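Local coordinates for HTH-type transcriptional regulator mcbR (Escherichia coli UMEA 3718-1, PDB 4P9F), which represses expression of McbA by binding its promoter region, which prevents colanic acid overproduction and mucoidy, and is important for biofilm formation, at residues I79-A90 with L145-M156. Sequence-based numbering, arbitrary orientation.
Sequences INRIRYELELMA and LCEMIEQLWVRM
Trp153 reaches Glu87 with its indole nitrogen. Trp153 NE1 donates to Glu87 OE2 at 3.0 Å, with an N-H...O angle of 149°. The donor stands above the carboxylate plane. Arg83 NH1 bonds Glu87 OE2 from the opposite face, at 2.8 Å, as part of a salt bridge.

The Arg83 guanidinium is also gripped from its own helix. Arg83 NE and NH2 both donate to Asn80 OD1, NE at 2.8 Å. The NH2 bond is the longer of the two, and its donor stands out of the carbonyl plane. With these partners at its in-plane edge, the group presents one face to Met156, a selenomethionine. Met156 SE lies 3.2 Å above the guanidinium plane of Arg83, offset to its rim. The Met156 chain is bent at its last torsion (chi3 -70°), which brings Met156 CE within 3.7 Å of Asn80 OD1.

Beside this polar cluster the helices mesh knobs-into-holes. Leu86 fits among Leu145, Met148, Ile149 and Leu152. Leu152 in turn fits among Ile79, Ile82, Arg83 and Leu86, with Leu152 CD1 3.6 Å from Ile82 CG2. At one end Ile79 CG2 packs on Met156 CB; at the other, Ala90 CB meets Ile149 CD1. The segment axes approach to 9.9 Å and run roughly antiparallel, at 145°.

Further out, helix 122-138 supplies Arg133 and Tyr137, which hold Glu87 OE1. The guanidinium of Arg155 forms a salt bridge with Glu147 of the second subunit. The contact thus joins two helices of the all-helical FCD domain, near the dimer interface. Glu87 has both oxygens engaged, and the two nearby arginines would be expected to favour its charged form inside the helical bundle.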
loop_
_atom_site.group_PDB
_atom_site.type_symbol
_atom_site.label_atom_id
_atom_site.label_comp_id
_atom_site.label_asym_id
_atom_site.label_seq_id
_atom_site.Cartn_x
_atom_site.Cartn_y
_atom_site.Cartn_z
ATOM N N ILE A 79 -11.001 -0.778 1.561
ATOM C CA ILE A 79 -10.072 -1.299 0.558
ATOM C C ILE A 79 -10.481 -0.857 -0.847
ATOM O O ILE A 79 -9.632 -0.475 -1.659
ATOM C CB ILE A 79 -10.007 -2.841 0.607
ATOM C CG1 ILE A 79 -9.364 -3.285 1.926
ATOM C CG2 ILE A 79 -9.238 -3.399 -0.606
ATOM C CD1 ILE A 79 -9.490 -4.781 2.215
ATOM N N ASN A 80 -11.779 -0.920 -1.137
ATOM C CA ASN A 80 -12.281 -0.484 -2.442
ATOM C C ASN A 80 -12.072 1.007 -2.697
ATOM O O ASN A 80 -11.685 1.399 -3.793
ATOM C CB ASN A 80 -13.766 -0.821 -2.585
ATOM C CG ASN A 80 -13.991 -2.288 -2.844
ATOM O OD1 ASN A 80 -13.136 -2.957 -3.420
ATOM N ND2 ASN A 80 -15.134 -2.804 -2.407
ATOM N N ARG A 81 -12.301 1.819 -1.674
ATOM C CA ARG A 81 -12.116 3.260 -1.791
ATOM C C ARG A 81 -10.652 3.591 -2.064
ATOM O O ARG A 81 -10.350 4.435 -2.910
ATOM C CB ARG A 81 -12.601 3.973 -0.530
ATOM C CG ARG A 81 -14.096 3.851 -0.328
ATOM C CD ARG A 81 -14.537 4.416 1.004
ATOM N NE ARG A 81 -14.445 5.863 1.026
ATOM C CZ ARG A 81 -14.984 6.620 1.970
ATOM N NH1 ARG A 81 -15.644 6.055 2.972
ATOM N NH2 ARG A 81 -14.861 7.939 1.913
ATOM N N ILE A 82 -9.748 2.905 -1.375
ATOM C CA ILE A 82 -8.326 3.125 -1.587
ATOM C C ILE A 82 -7.909 2.676 -2.986
ATOM O O ILE A 82 -7.278 3.423 -3.730
ATOM C CB ILE A 82 -7.458 2.383 -0.542
ATOM C CG1 ILE A 82 -7.806 2.837 0.884
ATOM C CG2 ILE A 82 -5.967 2.638 -0.819
ATOM C CD1 ILE A 82 -7.208 1.953 1.983
ATOM N N ARG A 83 -8.271 1.462 -3.362
ATOM C CA ARG A 83 -7.793 0.943 -4.632
ATOM C C ARG A 83 -8.463 1.635 -5.812
ATOM O O ARG A 83 -7.922 1.658 -6.912
ATOM C CB ARG A 83 -8.018 -0.551 -4.701
ATOM C CG ARG A 83 -9.465 -0.938 -4.896
ATOM C CD ARG A 83 -9.569 -2.443 -4.813
ATOM N NE ARG A 83 -10.914 -2.939 -5.100
ATOM C CZ ARG A 83 -11.311 -3.394 -6.281
ATOM N NH1 ARG A 83 -10.467 -3.424 -7.316
ATOM N NH2 ARG A 83 -12.550 -3.839 -6.415
ATOM N N TYR A 84 -9.644 2.182 -5.583
ATOM C CA TYR A 84 -10.307 2.965 -6.614
ATOM C C TYR A 84 -9.363 4.044 -7.132
ATOM O O TYR A 84 -9.070 4.085 -8.323
ATOM C CB TYR A 84 -11.589 3.588 -6.074
ATOM C CG TYR A 84 -12.347 4.437 -7.073
ATOM C CD1 TYR A 84 -13.253 3.869 -7.969
ATOM C CD2 TYR A 84 -12.159 5.809 -7.115
ATOM C CE1 TYR A 84 -13.957 4.669 -8.882
ATOM C CE2 TYR A 84 -12.854 6.609 -8.012
ATOM C CZ TYR A 84 -13.752 6.038 -8.891
ATOM O OH TYR A 84 -14.424 6.854 -9.776
ATOM N N GLU A 85 -8.836 4.873 -6.230
ATOM C CA GLU A 85 -7.913 5.929 -6.638
ATOM C C GLU A 85 -6.640 5.391 -7.255
ATOM O O GLU A 85 -6.169 5.927 -8.256
ATOM C CB GLU A 85 -7.561 6.845 -5.464
ATOM C CG GLU A 85 -8.763 7.509 -4.848
ATOM C CD GLU A 85 -9.472 8.457 -5.810
ATOM O OE1 GLU A 85 -8.812 9.002 -6.723
ATOM O OE2 GLU A 85 -10.691 8.666 -5.642
ATOM N N LEU A 86 -6.080 4.333 -6.671
ATOM C CA LEU A 86 -4.792 3.830 -7.139
ATOM C C LEU A 86 -4.887 3.185 -8.513
ATOM O O LEU A 86 -4.011 3.390 -9.359
ATOM C CB LEU A 86 -4.222 2.822 -6.143
ATOM C CG LEU A 86 -3.941 3.404 -4.747
ATOM C CD1 LEU A 86 -3.252 2.391 -3.807
ATOM C CD2 LEU A 86 -3.137 4.717 -4.836
ATOM N N GLU A 87 -5.943 2.407 -8.742
ATOM C CA GLU A 87 -6.091 1.695 -10.006
ATOM C C GLU A 87 -6.434 2.657 -11.163
ATOM O O GLU A 87 -5.942 2.492 -12.275
ATOM C CB GLU A 87 -7.152 0.589 -9.868
ATOM C CG GLU A 87 -6.697 -0.549 -8.910
ATOM C CD GLU A 87 -7.615 -1.776 -8.937
ATOM O OE1 GLU A 87 -7.997 -2.232 -10.033
ATOM O OE2 GLU A 87 -7.960 -2.272 -7.863
ATOM N N LEU A 88 -7.238 3.677 -10.877
ATOM C CA LEU A 88 -7.544 4.694 -11.870
ATOM C C LEU A 88 -6.286 5.499 -12.205
ATOM O O LEU A 88 -6.075 5.900 -13.351
ATOM C CB LEU A 88 -8.655 5.616 -11.371
ATOM C CG LEU A 88 -10.048 4.972 -11.281
ATOM C CD1 LEU A 88 -11.117 6.010 -10.956
ATOM C CD2 LEU A 88 -10.377 4.245 -12.557
HETATM N N MSE A 89 -5.455 5.738 -11.200
HETATM C CA MSE A 89 -4.177 6.416 -11.422
HETATM C C MSE A 89 -3.258 5.552 -12.275
HETATM O O MSE A 89 -2.627 6.040 -13.223
HETATM C CB MSE A 89 -3.485 6.739 -10.085
HETATM C CG MSE A 89 -2.134 7.443 -10.220
HETATM SE SE MSE A 89 -1.168 7.519 -8.486
HETATM C CE MSE A 89 -2.689 7.342 -7.285
ATOM N N ALA A 90 -3.181 4.270 -11.929
ATOM C CA ALA A 90 -2.380 3.333 -12.693
ATOM C C ALA A 90 -2.838 3.264 -14.151
ATOM O O ALA A 90 -2.015 3.322 -15.064
ATOM C CB ALA A 90 -2.424 1.928 -12.055
ATOM N N LEU A 145 3.427 1.649 -7.034
ATOM C CA LEU A 145 1.978 1.787 -7.197
ATOM C C LEU A 145 1.369 0.426 -7.493
ATOM O O LEU A 145 0.422 0.022 -6.839
ATOM C CB LEU A 145 1.632 2.780 -8.320
ATOM C CG LEU A 145 0.166 2.952 -8.737
ATOM C CD1 LEU A 145 -0.697 3.403 -7.575
ATOM C CD2 LEU A 145 0.038 3.966 -9.894
ATOM N N CYS A 146 1.948 -0.298 -8.446
ATOM C CA CYS A 146 1.442 -1.633 -8.780
ATOM C C CYS A 146 1.499 -2.627 -7.618
ATOM O O CYS A 146 0.539 -3.358 -7.395
ATOM C CB CYS A 146 2.235 -2.204 -9.969
ATOM S SG CYS A 146 1.962 -1.243 -11.508
ATOM N N GLU A 147 2.613 -2.648 -6.885
ATOM C CA GLU A 147 2.744 -3.528 -5.720
ATOM C C GLU A 147 1.682 -3.198 -4.686
ATOM O O GLU A 147 1.101 -4.083 -4.069
ATOM C CB GLU A 147 4.143 -3.437 -5.082
ATOM C CG GLU A 147 4.504 -4.645 -4.148
ATOM C CD GLU A 147 3.894 -4.592 -2.719
ATOM O OE1 GLU A 147 3.567 -3.489 -2.219
ATOM O OE2 GLU A 147 3.752 -5.668 -2.083
HETATM N N MSE A 148 1.430 -1.914 -4.483
HETATM C CA MSE A 148 0.418 -1.517 -3.506
HETATM C C MSE A 148 -0.975 -1.993 -3.938
HETATM O O MSE A 148 -1.785 -2.435 -3.115
HETATM C CB MSE A 148 0.414 0.000 -3.308
HETATM C CG MSE A 148 -0.591 0.431 -2.243
HETATM SE SE MSE A 148 -0.249 2.205 -1.518
HETATM C CE MSE A 148 1.543 1.849 -0.853
ATOM N N ILE A 149 -1.247 -1.904 -5.231
ATOM C CA ILE A 149 -2.514 -2.398 -5.771
ATOM C C ILE A 149 -2.617 -3.916 -5.517
ATOM O O ILE A 149 -3.636 -4.398 -5.037
ATOM C CB ILE A 149 -2.657 -2.065 -7.282
ATOM C CG1 ILE A 149 -2.823 -0.542 -7.479
ATOM C CG2 ILE A 149 -3.851 -2.826 -7.910
ATOM C CD1 ILE A 149 -2.779 -0.089 -8.964
ATOM N N GLU A 150 -1.542 -4.651 -5.781
ATOM C CA GLU A 150 -1.536 -6.094 -5.502
ATOM C C GLU A 150 -1.750 -6.377 -4.022
ATOM O O GLU A 150 -2.457 -7.321 -3.642
ATOM C CB GLU A 150 -0.211 -6.705 -5.946
ATOM C CG GLU A 150 -0.037 -6.753 -7.438
ATOM C CD GLU A 150 1.110 -7.644 -7.839
ATOM O OE1 GLU A 150 2.228 -7.113 -7.929
ATOM O OE2 GLU A 150 0.912 -8.865 -8.029
ATOM N N GLN A 151 -1.149 -5.542 -3.180
ATOM C CA GLN A 151 -1.291 -5.679 -1.730
ATOM C C GLN A 151 -2.774 -5.555 -1.319
ATOM O O GLN A 151 -3.292 -6.333 -0.515
ATOM C CB GLN A 151 -0.448 -4.612 -1.049
ATOM C CG GLN A 151 0.130 -4.984 0.274
ATOM C CD GLN A 151 0.835 -3.813 0.934
ATOM O OE1 GLN A 151 0.572 -3.496 2.083
ATOM N NE2 GLN A 151 1.726 -3.164 0.198
ATOM N N LEU A 152 -3.464 -4.583 -1.902
ATOM C CA LEU A 152 -4.872 -4.362 -1.569
ATOM C C LEU A 152 -5.757 -5.506 -2.088
ATOM O O LEU A 152 -6.736 -5.877 -1.449
ATOM C CB LEU A 152 -5.319 -3.008 -2.111
ATOM C CG LEU A 152 -4.676 -1.822 -1.362
ATOM C CD1 LEU A 152 -4.847 -0.494 -2.129
ATOM C CD2 LEU A 152 -5.277 -1.688 0.055
ATOM N N TRP A 153 -5.390 -6.093 -3.223
ATOM C CA TRP A 153 -6.101 -7.267 -3.728
ATOM C C TRP A 153 -5.964 -8.457 -2.782
ATOM O O TRP A 153 -6.887 -9.265 -2.639
ATOM C CB TRP A 153 -5.563 -7.653 -5.102
ATOM C CG TRP A 153 -5.990 -6.734 -6.214
ATOM C CD1 TRP A 153 -6.929 -5.739 -6.159
ATOM C CD2 TRP A 153 -5.432 -6.689 -7.537
ATOM N NE1 TRP A 153 -7.016 -5.103 -7.383
ATOM C CE2 TRP A 153 -6.103 -5.666 -8.244
ATOM C CE3 TRP A 153 -4.424 -7.425 -8.199
ATOM C CZ2 TRP A 153 -5.811 -5.361 -9.579
ATOM C CZ3 TRP A 153 -4.133 -7.120 -9.528
ATOM C CH2 TRP A 153 -4.830 -6.102 -10.204
ATOM N N VAL A 154 -4.782 -8.591 -2.186
ATOM C CA VAL A 154 -4.536 -9.629 -1.186
ATOM C C VAL A 154 -5.428 -9.403 0.036
ATOM O O VAL A 154 -6.000 -10.344 0.560
ATOM C CB VAL A 154 -3.058 -9.667 -0.740
ATOM C CG1 VAL A 154 -2.879 -10.612 0.461
ATOM C CG2 VAL A 154 -2.140 -10.118 -1.905
ATOM N N ARG A 155 -5.547 -8.152 0.474
ATOM C CA ARG A 155 -6.360 -7.799 1.645
ATOM C C ARG A 155 -7.859 -8.066 1.387
ATOM O O ARG A 155 -8.556 -8.583 2.241
ATOM C CB ARG A 155 -6.143 -6.315 2.009
ATOM C CG ARG A 155 -4.749 -5.996 2.526
ATOM C CD ARG A 155 -4.453 -6.651 3.856
ATOM N NE ARG A 155 -5.098 -6.020 5.016
ATOM C CZ ARG A 155 -4.597 -4.938 5.624
ATOM N NH1 ARG A 155 -3.507 -4.356 5.140
ATOM N NH2 ARG A 155 -5.177 -4.431 6.696
HETATM N N MSE A 156 -8.360 -7.704 0.209
HETATM C CA MSE A 156 -9.773 -7.949 -0.061
HETATM C C MSE A 156 -10.039 -9.390 -0.476
HETATM O O MSE A 156 -11.186 -9.842 -0.426
HETATM C CB MSE A 156 -10.306 -7.003 -1.129
HETATM C CG MSE A 156 -9.779 -7.232 -2.511
HETATM SE SE MSE A 156 -10.571 -5.913 -3.743
HETATM C CE MSE A 156 -12.321 -6.536 -3.790
#